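Local coordinates for post-proline cleaving enzyme (Rickettsia typhi, PDB 4HVT), which probably acts as a serine-type oligopeptidase of the prolyl oligopeptidase family, cutting short peptides after proline, at residues 456-469 with 505-517. Numbering follows the deposited sequence.
Sequences SFDGVKIPYFLVYK and VKNAGVSVLANIR. With EDO (1,2-ethanediol), chain D.
A bend at chi3 (-71°) sets the R517 guanidinium end-on to D458, whose CG sits between its backbone N and carbonyl carbon (chi1 64°). The grip is twofold: R517 NH1 meets the syn lone pair of D458 OD2 at 2.9 Å, and R517 NH2 reaches D458 OD1 at 3.1 Å, the planes 46° apart. V460 N approaches that same OD1 from the opposite face of the carboxylate, closing an Asx turn, while V460 CB lies over one guanidinium face, toward its rim. Strand 461-469 is antiparallel to both the outermost strand, 447-455, and 510-514, which begins the parallel part of the alpha/beta-hydrolase sheet. F465 and L513 exchange backbone hydrogen bonds, as do V467 and S511, and N515 N adds a bond to P463 O. N515 OD1 lies 3.2 Å from F465 CE2, at the ring edge, with amide and ring planes perpendicular; its ND2 binds E521. L466 CD1 presses on V510 CG1 at a tight 3.4 Å. At the far end the extended K469 chain carries NZ to K506 O (2.7 Å), near the Schellman motif ending helix 498-505. Since R517 NE also pairs with D541, two carboxylates probably offset this buried arginine's charge and fix its orientation.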
loop_
_atom_site.group_PDB
_atom_site.type_symbol
_atom_site.label_atom_id
_atom_site.label_comp_id
_atom_site.label_asym_id
_atom_site.label_seq_id
_atom_site.Cartn_x
_atom_site.Cartn_y
_atom_site.Cartn_z
ATOM N N SER A 456 7.980 -22.060 -13.942
ATOM C CA SER A 456 7.821 -22.568 -12.593
ATOM C C SER A 456 7.653 -24.077 -12.606
ATOM O O SER A 456 7.617 -24.723 -13.685
ATOM C CB SER A 456 6.681 -21.885 -11.869
ATOM O OG SER A 456 6.749 -22.083 -10.444
ATOM N N PHE A 457 7.602 -24.625 -11.408
ATOM C CA PHE A 457 7.533 -26.071 -11.185
ATOM C C PHE A 457 6.418 -26.794 -11.923
ATOM O O PHE A 457 6.583 -27.997 -12.210
ATOM C CB PHE A 457 7.406 -26.393 -9.689
ATOM C CG PHE A 457 6.024 -26.174 -9.136
ATOM C CD1 PHE A 457 5.482 -24.888 -9.077
ATOM C CD2 PHE A 457 5.243 -27.244 -8.657
ATOM C CE1 PHE A 457 4.222 -24.647 -8.554
ATOM C CE2 PHE A 457 3.955 -26.988 -8.145
ATOM C CZ PHE A 457 3.461 -25.711 -8.085
ATOM N N ASP A 458 5.315 -26.097 -12.214
ATOM C CA ASP A 458 4.130 -26.650 -12.922
ATOM C C ASP A 458 4.018 -26.190 -14.379
ATOM O O ASP A 458 2.957 -26.305 -15.010
ATOM C CB ASP A 458 2.829 -26.330 -12.146
ATOM C CG ASP A 458 2.539 -24.841 -12.066
ATOM O OD1 ASP A 458 3.418 -24.044 -12.487
ATOM O OD2 ASP A 458 1.466 -24.462 -11.530
ATOM N N GLY A 459 5.100 -25.652 -14.938
ATOM C CA GLY A 459 5.098 -25.151 -16.334
ATOM C C GLY A 459 4.588 -23.724 -16.579
ATOM O O GLY A 459 4.808 -23.149 -17.686
ATOM N N VAL A 460 3.908 -23.136 -15.591
ATOM C CA VAL A 460 3.448 -21.725 -15.651
ATOM C C VAL A 460 4.612 -20.709 -15.737
ATOM O O VAL A 460 5.623 -20.791 -15.012
ATOM C CB VAL A 460 2.521 -21.405 -14.414
ATOM C CG1 VAL A 460 2.062 -19.951 -14.376
ATOM C CG2 VAL A 460 1.264 -22.284 -14.394
ATOM N N LYS A 461 4.489 -19.782 -16.696
ATOM C CA LYS A 461 5.407 -18.674 -16.846
ATOM C C LYS A 461 5.186 -17.540 -15.856
ATOM O O LYS A 461 4.075 -17.000 -15.718
ATOM C CB LYS A 461 5.378 -18.115 -18.269
ATOM C CG LYS A 461 5.462 -19.115 -19.415
ATOM C CD LYS A 461 6.707 -19.953 -19.401
ATOM C CE LYS A 461 6.718 -20.825 -20.662
ATOM N NZ LYS A 461 7.756 -21.865 -20.638
ATOM N N ILE A 462 6.283 -17.113 -15.236
ATOM C CA ILE A 462 6.271 -16.124 -14.190
ATOM C C ILE A 462 7.055 -14.941 -14.717
ATOM O O ILE A 462 8.233 -15.067 -14.995
ATOM C CB ILE A 462 7.002 -16.665 -12.906
ATOM C CG1 ILE A 462 6.415 -18.023 -12.467
ATOM C CG2 ILE A 462 6.961 -15.659 -11.766
ATOM C CD1 ILE A 462 4.918 -18.090 -12.253
ATOM N N PRO A 463 6.404 -13.783 -14.832
ATOM C CA PRO A 463 7.118 -12.604 -15.285
ATOM C C PRO A 463 8.124 -12.143 -14.260
ATOM O O PRO A 463 7.909 -12.274 -13.049
ATOM C CB PRO A 463 6.038 -11.525 -15.378
ATOM C CG PRO A 463 4.748 -12.238 -15.377
ATOM C CD PRO A 463 4.987 -13.505 -14.584
ATOM N N TYR A 464 9.209 -11.575 -14.749
ATOM C CA TYR A 464 10.065 -10.787 -13.919
ATOM C C TYR A 464 10.732 -9.663 -14.725
ATOM O O TYR A 464 10.884 -9.755 -15.948
ATOM C CB TYR A 464 11.121 -11.628 -13.184
ATOM C CG TYR A 464 12.182 -12.338 -14.000
ATOM C CD1 TYR A 464 11.945 -13.612 -14.550
ATOM C CD2 TYR A 464 13.423 -11.793 -14.162
ATOM C CE1 TYR A 464 12.927 -14.317 -15.256
ATOM C CE2 TYR A 464 14.405 -12.485 -14.852
ATOM C CZ TYR A 464 14.169 -13.752 -15.388
ATOM O OH TYR A 464 15.211 -14.360 -16.120
ATOM N N PHE A 465 11.076 -8.614 -14.000
ATOM C CA PHE A 465 11.712 -7.407 -14.494
ATOM C C PHE A 465 13.155 -7.317 -14.015
ATOM O O PHE A 465 13.457 -7.391 -12.797
ATOM C CB PHE A 465 10.902 -6.192 -14.118
ATOM C CG PHE A 465 9.583 -6.160 -14.807
ATOM C CD1 PHE A 465 9.443 -5.575 -16.048
ATOM C CD2 PHE A 465 8.488 -6.774 -14.240
ATOM C CE1 PHE A 465 8.202 -5.576 -16.710
ATOM C CE2 PHE A 465 7.284 -6.830 -14.874
ATOM C CZ PHE A 465 7.097 -6.180 -16.105
ATOM N N LEU A 466 14.046 -7.200 -14.992
ATOM C CA LEU A 466 15.454 -7.206 -14.753
ATOM C C LEU A 466 16.022 -5.831 -15.172
ATOM O O LEU A 466 15.790 -5.394 -16.313
ATOM C CB LEU A 466 16.069 -8.288 -15.625
ATOM C CG LEU A 466 17.580 -8.328 -15.683
ATOM C CD1 LEU A 466 18.260 -8.672 -14.362
ATOM C CD2 LEU A 466 18.004 -9.326 -16.769
ATOM N N VAL A 467 16.734 -5.151 -14.267
ATOM C CA VAL A 467 17.342 -3.840 -14.539
ATOM C C VAL A 467 18.835 -3.914 -14.192
ATOM O O VAL A 467 19.225 -4.405 -13.114
ATOM C CB VAL A 467 16.710 -2.717 -13.699
ATOM C CG1 VAL A 467 17.452 -1.383 -13.861
ATOM C CG2 VAL A 467 15.274 -2.533 -14.124
ATOM N N TYR A 468 19.680 -3.453 -15.108
ATOM C CA TYR A 468 21.118 -3.492 -14.887
ATOM C C TYR A 468 21.794 -2.337 -15.611
ATOM O O TYR A 468 21.198 -1.634 -16.466
ATOM C CB TYR A 468 21.761 -4.846 -15.294
ATOM C CG TYR A 468 21.576 -5.264 -16.731
ATOM C CD1 TYR A 468 20.488 -6.052 -17.133
ATOM C CD2 TYR A 468 22.514 -4.911 -17.687
ATOM C CE1 TYR A 468 20.361 -6.455 -18.468
ATOM C CE2 TYR A 468 22.376 -5.305 -18.997
ATOM C CZ TYR A 468 21.309 -6.094 -19.373
ATOM O OH TYR A 468 21.199 -6.416 -20.719
ATOM N N LYS A 469 23.035 -2.117 -15.228
ATOM C CA LYS A 469 23.826 -1.052 -15.879
ATOM C C LYS A 469 24.509 -1.585 -17.147
ATOM O O LYS A 469 25.073 -2.662 -17.141
ATOM C CB LYS A 469 24.837 -0.518 -14.869
ATOM C CG LYS A 469 25.434 0.832 -15.237
ATOM C CD LYS A 469 26.458 1.260 -14.190
ATOM C CE LYS A 469 27.084 2.620 -14.484
ATOM N NZ LYS A 469 27.660 3.251 -13.252
ATOM N N VAL A 505 21.821 0.243 -8.680
ATOM C CA VAL A 505 22.059 -0.116 -10.094
ATOM C C VAL A 505 23.169 0.738 -10.698
ATOM O O VAL A 505 24.000 0.235 -11.471
ATOM C CB VAL A 505 20.783 -0.034 -10.965
ATOM C CG1 VAL A 505 21.046 -0.589 -12.353
ATOM C CG2 VAL A 505 19.636 -0.838 -10.342
ATOM N N LYS A 506 23.237 1.990 -10.284
ATOM C CA LYS A 506 24.342 2.887 -10.709
ATOM C C LYS A 506 25.704 2.448 -10.201
ATOM O O LYS A 506 26.747 2.813 -10.764
ATOM C CB LYS A 506 24.041 4.330 -10.272
ATOM C CG LYS A 506 25.094 5.388 -10.615
ATOM C CD LYS A 506 24.546 6.765 -10.259
ATOM C CE LYS A 506 25.357 7.932 -10.825
ATOM N NZ LYS A 506 24.576 9.194 -10.621
ATOM N N ASN A 507 25.720 1.665 -9.132
ATOM C CA ASN A 507 26.926 1.077 -8.604
ATOM C C ASN A 507 27.145 -0.362 -9.118
ATOM O O ASN A 507 27.946 -1.129 -8.551
ATOM C CB ASN A 507 26.850 1.194 -7.069
ATOM C CG ASN A 507 27.186 2.583 -6.602
ATOM O OD1 ASN A 507 28.190 3.144 -7.034
ATOM N ND2 ASN A 507 26.404 3.132 -5.712
ATOM N N ALA A 508 26.424 -0.678 -10.191
ATOM C CA ALA A 508 26.545 -1.897 -11.013
ATOM C C ALA A 508 25.901 -3.135 -10.352
ATOM O O ALA A 508 26.125 -4.261 -10.787
ATOM C CB ALA A 508 27.991 -2.161 -11.445
ATOM N N GLY A 509 25.046 -2.877 -9.353
ATOM C CA GLY A 509 24.140 -3.912 -8.851
ATOM C C GLY A 509 23.031 -4.171 -9.837
ATOM O O GLY A 509 22.651 -3.296 -10.641
ATOM N N VAL A 510 22.423 -5.353 -9.740
ATOM C CA VAL A 510 21.335 -5.727 -10.622
ATOM C C VAL A 510 20.110 -5.717 -9.750
ATOM O O VAL A 510 20.180 -6.163 -8.607
ATOM C CB VAL A 510 21.602 -7.158 -11.162
ATOM C CG1 VAL A 510 20.434 -7.652 -11.968
ATOM C CG2 VAL A 510 22.844 -7.161 -12.059
ATOM N N SER A 511 18.986 -5.252 -10.326
ATOM C CA SER A 511 17.695 -5.241 -9.635
ATOM C C SER A 511 16.712 -6.200 -10.314
ATOM O O SER A 511 16.594 -6.208 -11.535
ATOM C CB SER A 511 17.094 -3.832 -9.648
ATOM O OG SER A 511 17.771 -2.975 -8.735
ATOM N N VAL A 512 15.958 -6.976 -9.510
ATOM C CA VAL A 512 14.994 -7.872 -10.086
ATOM C C VAL A 512 13.707 -7.846 -9.301
ATOM O O VAL A 512 13.739 -7.833 -8.083
ATOM C CB VAL A 512 15.493 -9.330 -10.159
ATOM C CG1 VAL A 512 14.537 -10.232 -10.915
ATOM C CG2 VAL A 512 16.847 -9.374 -10.836
ATOM N N LEU A 513 12.602 -7.808 -10.042
ATOM C CA LEU A 513 11.261 -7.876 -9.452
ATOM C C LEU A 513 10.526 -9.038 -10.078
ATOM O O LEU A 513 10.342 -9.056 -11.294
ATOM C CB LEU A 513 10.471 -6.588 -9.788
ATOM C CG LEU A 513 9.031 -6.466 -9.273
ATOM C CD1 LEU A 513 9.066 -6.286 -7.795
ATOM C CD2 LEU A 513 8.408 -5.249 -9.955
ATOM N N ALA A 514 10.045 -9.948 -9.246
ATOM C CA ALA A 514 9.340 -11.156 -9.686
ATOM C C ALA A 514 7.824 -11.118 -9.411
ATOM O O ALA A 514 7.389 -10.961 -8.292
ATOM C CB ALA A 514 9.958 -12.387 -9.054
ATOM N N ASN A 515 7.036 -11.275 -10.461
ATOM C CA ASN A 515 5.593 -11.199 -10.374
ATOM C C ASN A 515 4.984 -12.558 -10.079
ATOM O O ASN A 515 4.221 -13.184 -10.848
ATOM C CB ASN A 515 5.071 -10.572 -11.681
ATOM C CG ASN A 515 5.633 -9.183 -11.881
ATOM O OD1 ASN A 515 6.515 -8.991 -12.699
ATOM N ND2 ASN A 515 5.118 -8.207 -11.130
ATOM N N ILE A 516 5.320 -13.029 -8.911
ATOM C CA ILE A 516 4.924 -14.363 -8.507
ATOM C C ILE A 516 3.432 -14.525 -8.188
ATOM O O ILE A 516 2.704 -13.556 -7.906
ATOM C CB ILE A 516 5.746 -14.826 -7.274
ATOM C CG1 ILE A 516 5.338 -14.083 -5.973
ATOM C CG2 ILE A 516 7.250 -14.746 -7.619
ATOM C CD1 ILE A 516 6.248 -14.378 -4.761
ATOM N N ARG A 517 2.964 -15.756 -8.287
ATOM C CA ARG A 517 1.545 -16.020 -7.953
ATOM C C ARG A 517 1.243 -15.673 -6.494
ATOM O O ARG A 517 2.151 -15.567 -5.686
ATOM C CB ARG A 517 1.145 -17.432 -8.345
ATOM C CG ARG A 517 0.932 -17.561 -9.848
ATOM C CD ARG A 517 0.732 -18.976 -10.311
ATOM N NE ARG A 517 1.971 -19.776 -10.242
ATOM C CZ ARG A 517 2.078 -21.037 -10.661
ATOM N NH1 ARG A 517 1.027 -21.659 -11.192
ATOM N NH2 ARG A 517 3.223 -21.676 -10.535
HETATM C C1 EDO D . 2.292 -15.124 -18.229
HETATM O O1 EDO D . 1.785 -15.598 -19.490
HETATM C C2 EDO D . 1.497 -15.740 -17.098
HETATM O O2 EDO D . 1.694 -17.148 -17.072
HETATM O O HOH W 1 24.010 -3.567 -12.950
#